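Local coordinates for protein glucanase (Clostridium thermocellum, PDB 5GXX) that probably hydrolyses internal beta-1,4-glucosidic bonds of cellulose as a family 9 endoglucanase of the cellulosome, at residues A[445-456]-A[577-588]. The protein carries 1 engineered substitution. Residues are numbered along the deposited sequence; the frame is centred on the assembly and turned at random.
Sequences DEFFVEAAINQA and TRELAKTKYMPV
One face of the Phe448 ring carries the aliphatic chain of Lys582: CD of Lys582 sits over it, offset toward the rim, in a CH-pi contact 4.0 Å from the ring centroid, while CG of Glu450 meets the edge in the ring plane. The lysine leaves its backbone with CG anti to N (chi1 -174°) and bends at chi3 (58°), which leaves NZ high above the ring centre, at most a weak cation-pi attraction, and within reach of Asp445. There it forms a salt bridge on the anti lone pair of OD2 of Asp445, though its modelled length is doubtfully short. At the far end, the Arg578 guanidinium lays a face against CG2 of Ile453, NH1 to CG2 3.9 Å. Between these ends the backbones pair antiparallel: Ala451 N gives to Ala581 O at 2.9 Å and Ala451 O receives Ala581 N, both donors standing above the carbonyl planes. Beyond, Ile453 N reaches Thr577 O at 2.7 Å. On the inner side, CB of Ala451 rests on SD of Met586 (3.7 Å) and CG2 of Val449 on CG2 of Val588; Val449 and Met586 both also touch Tyr483. A water links Val449 N to the carbonyls of Thr583 and Met586. Strand 447-456 also pairs with strand 460-469; after strand 581-583 the chain crosses to strand 588-590 in the facing sheet, as expected of the beta-sandwich of a cellulose-binding module.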
loop_
_atom_site.group_PDB
_atom_site.type_symbol
_atom_site.label_atom_id
_atom_site.label_comp_id
_atom_site.label_asym_id
_atom_site.label_seq_id
_atom_site.Cartn_x
_atom_site.Cartn_y
_atom_site.Cartn_z
ATOM N N ASP A 445 21.891 -19.053 8.478
ATOM C CA ASP A 445 20.690 -19.220 9.299
ATOM C C ASP A 445 19.407 -19.301 8.476
ATOM O O ASP A 445 19.249 -18.595 7.475
ATOM C CB ASP A 445 20.622 -18.121 10.365
ATOM C CG ASP A 445 21.723 -18.244 11.411
ATOM O OD1 ASP A 445 22.120 -19.371 11.794
ATOM O OD2 ASP A 445 22.185 -17.180 11.875
ATOM N N GLU A 446 18.540 -20.233 8.854
ATOM C CA GLU A 446 17.307 -20.491 8.104
ATOM C C GLU A 446 16.034 -19.933 8.744
ATOM O O GLU A 446 15.339 -19.109 8.147
ATOM C CB GLU A 446 17.153 -21.982 7.811
ATOM C CG GLU A 446 18.249 -22.543 6.912
ATOM C CD GLU A 446 18.088 -24.027 6.677
ATOM O OE1 GLU A 446 18.300 -24.831 7.606
ATOM O OE2 GLU A 446 17.760 -24.404 5.529
ATOM N N PHE A 447 15.734 -20.392 9.952
ATOM C CA PHE A 447 14.599 -19.895 10.721
ATOM C C PHE A 447 15.120 -19.111 11.912
ATOM O O PHE A 447 15.910 -19.627 12.708
ATOM C CB PHE A 447 13.750 -21.070 11.215
ATOM C CG PHE A 447 13.070 -21.835 10.105
ATOM C CD1 PHE A 447 13.739 -22.860 9.434
ATOM C CD2 PHE A 447 11.791 -21.484 9.692
ATOM C CE1 PHE A 447 13.112 -23.555 8.419
ATOM C CE2 PHE A 447 11.151 -22.153 8.665
ATOM C CZ PHE A 447 11.821 -23.192 8.010
ATOM N N PHE A 448 14.639 -17.876 12.050
ATOM C CA PHE A 448 15.144 -17.004 13.103
ATOM C C PHE A 448 14.250 -15.779 13.231
ATOM O O PHE A 448 13.546 -15.426 12.286
ATOM C CB PHE A 448 16.586 -16.580 12.794
ATOM C CG PHE A 448 16.750 -15.912 11.464
ATOM C CD1 PHE A 448 16.649 -14.530 11.352
ATOM C CD2 PHE A 448 17.055 -16.662 10.335
ATOM C CE1 PHE A 448 16.804 -13.904 10.125
ATOM C CE2 PHE A 448 17.215 -16.045 9.111
ATOM C CZ PHE A 448 17.097 -14.660 9.007
ATOM N N VAL A 449 14.304 -15.133 14.388
ATOM C CA VAL A 449 13.663 -13.829 14.562
ATOM C C VAL A 449 14.628 -12.664 14.340
ATOM O O VAL A 449 15.770 -12.692 14.815
ATOM C CB VAL A 449 13.081 -13.715 15.974
ATOM C CG1 VAL A 449 12.553 -12.307 16.222
ATOM C CG2 VAL A 449 12.005 -14.760 16.169
ATOM N N GLU A 450 14.142 -11.644 13.638
ATOM C CA GLU A 450 14.757 -10.331 13.636
ATOM C C GLU A 450 13.868 -9.462 14.521
ATOM O O GLU A 450 12.650 -9.476 14.358
ATOM C CB GLU A 450 14.786 -9.733 12.234
ATOM C CG GLU A 450 15.550 -10.565 11.204
ATOM C CD GLU A 450 15.383 -10.030 9.793
ATOM O OE1 GLU A 450 14.250 -10.063 9.260
ATOM O OE2 GLU A 450 16.400 -9.582 9.218
ATOM N N ALA A 451 14.469 -8.714 15.443
ATOM C CA ALA A 451 13.688 -7.890 16.369
ATOM C C ALA A 451 14.293 -6.511 16.572
ATOM O O ALA A 451 15.467 -6.297 16.298
ATOM C CB ALA A 451 13.530 -8.600 17.705
ATOM N N ALA A 452 13.461 -5.572 17.018
ATOM C CA ALA A 452 13.876 -4.215 17.334
ATOM C C ALA A 452 12.986 -3.719 18.462
ATOM O O ALA A 452 11.842 -4.164 18.635
ATOM C CB ALA A 452 13.761 -3.297 16.121
ATOM N N ILE A 453 13.547 -2.807 19.251
ATOM C CA ILE A 453 12.742 -2.055 20.205
ATOM C C ILE A 453 11.897 -1.084 19.389
ATOM O O ILE A 453 12.423 -0.190 18.714
ATOM C CB ILE A 453 13.616 -1.308 21.217
ATOM C CG1 ILE A 453 14.461 -2.306 22.002
ATOM C CG2 ILE A 453 12.734 -0.472 22.141
ATOM C CD1 ILE A 453 15.749 -1.720 22.556
ATOM N N ASN A 454 10.585 -1.298 19.399
ATOM C CA ASN A 454 9.690 -0.446 18.632
ATOM C C ASN A 454 9.353 0.828 19.414
ATOM O O ASN A 454 9.170 1.903 18.837
ATOM C CB ASN A 454 8.439 -1.218 18.215
ATOM C CG ASN A 454 7.749 -0.605 17.011
ATOM O OD1 ASN A 454 8.341 -0.466 15.941
ATOM N ND2 ASN A 454 6.490 -0.233 17.185
ATOM N N GLN A 455 9.284 0.690 20.732
ATOM C CA GLN A 455 9.100 1.816 21.640
ATOM C C GLN A 455 9.444 1.336 23.040
ATOM O O GLN A 455 9.033 0.250 23.453
ATOM C CB GLN A 455 7.653 2.309 21.627
ATOM C CG GLN A 455 7.476 3.683 22.264
ATOM C CD GLN A 455 6.032 4.163 22.262
ATOM O OE1 GLN A 455 5.195 3.665 21.502
ATOM N NE2 GLN A 455 5.736 5.142 23.112
ATOM N N ALA A 456 10.189 2.159 23.769
ATOM C CA ALA A 456 10.499 1.890 25.167
ATOM C C ALA A 456 9.811 2.974 25.987
ATOM O O ALA A 456 9.688 4.112 25.542
ATOM C CB ALA A 456 12.001 1.915 25.391
ATOM N N THR A 577 18.308 -3.172 19.421
ATOM C CA THR A 577 18.392 -1.749 19.131
ATOM C C THR A 577 17.056 -1.354 18.508
ATOM O O THR A 577 16.105 -2.137 18.509
ATOM C CB THR A 577 19.546 -1.420 18.150
ATOM O OG1 THR A 577 19.262 -1.993 16.865
ATOM C CG2 THR A 577 20.889 -1.930 18.672
ATOM N N ARG A 578 17.009 -0.147 17.957
ATOM C CA ARG A 578 15.812 0.374 17.314
ATOM C C ARG A 578 15.757 0.006 15.835
ATOM O O ARG A 578 14.811 0.373 15.135
ATOM C CB ARG A 578 15.709 1.887 17.551
ATOM C CG ARG A 578 15.332 2.195 18.998
ATOM C CD ARG A 578 15.124 3.676 19.293
ATOM N NE ARG A 578 14.038 3.891 20.253
ATOM C CZ ARG A 578 14.011 3.450 21.511
ATOM N NH1 ARG A 578 15.018 2.743 22.018
ATOM N NH2 ARG A 578 12.956 3.720 22.271
ATOM N N GLU A 579 16.768 -0.725 15.365
ATOM C CA GLU A 579 16.784 -1.240 13.998
ATOM C C GLU A 579 16.665 -2.758 14.049
ATOM O O GLU A 579 17.264 -3.392 14.923
ATOM C CB GLU A 579 18.059 -0.835 13.255
ATOM C CG GLU A 579 18.163 0.674 13.041
ATOM C CD GLU A 579 17.064 1.213 12.134
ATOM O OE1 GLU A 579 17.106 0.956 10.909
ATOM O OE2 GLU A 579 16.155 1.901 12.644
ATOM N N LEU A 580 15.897 -3.327 13.124
ATOM C CA LEU A 580 15.712 -4.774 13.068
ATOM C C LEU A 580 17.046 -5.488 12.939
ATOM O O LEU A 580 17.883 -5.095 12.125
ATOM C CB LEU A 580 14.837 -5.162 11.881
ATOM C CG LEU A 580 13.341 -4.977 12.121
ATOM C CD1 LEU A 580 12.660 -5.090 10.768
ATOM C CD2 LEU A 580 12.806 -6.003 13.112
ATOM N N ALA A 581 17.234 -6.522 13.749
ATOM C CA ALA A 581 18.422 -7.362 13.667
ATOM C C ALA A 581 18.082 -8.769 14.121
ATOM O O ALA A 581 17.289 -8.952 15.043
ATOM C CB ALA A 581 19.528 -6.801 14.531
ATOM N N LYS A 582 18.705 -9.760 13.486
ATOM C CA LYS A 582 18.601 -11.136 13.955
ATOM C C LYS A 582 18.986 -11.213 15.431
ATOM O O LYS A 582 19.957 -10.584 15.866
ATOM C CB LYS A 582 19.525 -12.049 13.139
ATOM C CG LYS A 582 19.380 -13.526 13.472
ATOM C CD LYS A 582 20.115 -14.406 12.449
ATOM C CE LYS A 582 21.586 -14.039 12.385
ATOM N NZ LYS A 582 22.260 -14.733 11.247
ATOM N N THR A 583 18.210 -11.964 16.202
ATOM C CA THR A 583 18.538 -12.178 17.602
ATOM C C THR A 583 18.458 -13.643 17.992
ATOM O O THR A 583 17.464 -14.333 17.735
ATOM C CB THR A 583 17.673 -11.355 18.589
ATOM O OG1 THR A 583 17.932 -11.815 19.921
ATOM C CG2 THR A 583 16.164 -11.493 18.284
ATOM N N LYS A 584 19.498 -14.099 18.680
ATOM C CA LYS A 584 19.487 -15.477 19.137
ATOM C C LYS A 584 18.729 -15.641 20.445
ATOM O O LYS A 584 18.464 -16.765 20.864
ATOM C CB LYS A 584 20.920 -15.998 19.256
ATOM C CG LYS A 584 21.688 -15.402 20.425
ATOM C CD LYS A 584 23.170 -15.680 20.245
ATOM C CE LYS A 584 23.873 -15.702 21.581
ATOM N NZ LYS A 584 25.131 -16.483 21.438
ATOM N N TYR A 585 18.333 -14.521 21.056
ATOM C CA TYR A 585 17.660 -14.547 22.356
ATOM C C TYR A 585 16.126 -14.615 22.339
ATOM O O TYR A 585 15.485 -14.591 23.398
ATOM C CB TYR A 585 18.155 -13.388 23.221
ATOM C CG TYR A 585 19.658 -13.300 23.323
ATOM C CD1 TYR A 585 20.372 -14.208 24.103
ATOM C CD2 TYR A 585 20.361 -12.299 22.661
ATOM C CE1 TYR A 585 21.755 -14.128 24.216
ATOM C CE2 TYR A 585 21.742 -12.208 22.773
ATOM C CZ TYR A 585 22.427 -13.126 23.546
ATOM O OH TYR A 585 23.798 -13.031 23.653
ATOM N N MET A 586 15.552 -14.681 21.140
ATOM C CA MET A 586 14.139 -15.006 20.951
ATOM C C MET A 586 14.079 -16.317 20.159
ATOM O O MET A 586 13.863 -16.331 18.946
ATOM C CB MET A 586 13.377 -13.866 20.266
ATOM C CG MET A 586 13.378 -12.552 21.069
ATOM S SD MET A 586 12.603 -11.123 20.263
ATOM C CE MET A 586 10.971 -11.785 19.923
ATOM N N PRO A 587 14.298 -17.436 20.867
ATOM C CA PRO A 587 14.467 -18.712 20.169
ATOM C C PRO A 587 13.221 -19.155 19.413
ATOM O O PRO A 587 12.093 -18.876 19.824
ATOM C CB PRO A 587 14.814 -19.685 21.302
ATOM C CG PRO A 587 14.168 -19.081 22.518
ATOM C CD PRO A 587 14.370 -17.604 22.330
ATOM N N VAL A 588 13.458 -19.839 18.297
ATOM C CA VAL A 588 12.408 -20.354 17.430
ATOM C C VAL A 588 12.287 -21.853 17.647
ATOM O O VAL A 588 13.307 -22.541 17.814
ATOM C CB VAL A 588 12.763 -20.069 15.964
ATOM C CG1 VAL A 588 11.702 -20.651 15.029
ATOM C CG2 VAL A 588 12.953 -18.558 15.725
HETATM O O HOH W 1 15.574 -16.013 16.676
HETATM O O HOH W 2 17.219 -7.079 9.888
HETATM O O HOH W 3 17.599 -4.938 17.190
HETATM O O HOH W 4 12.574 1.044 16.405
#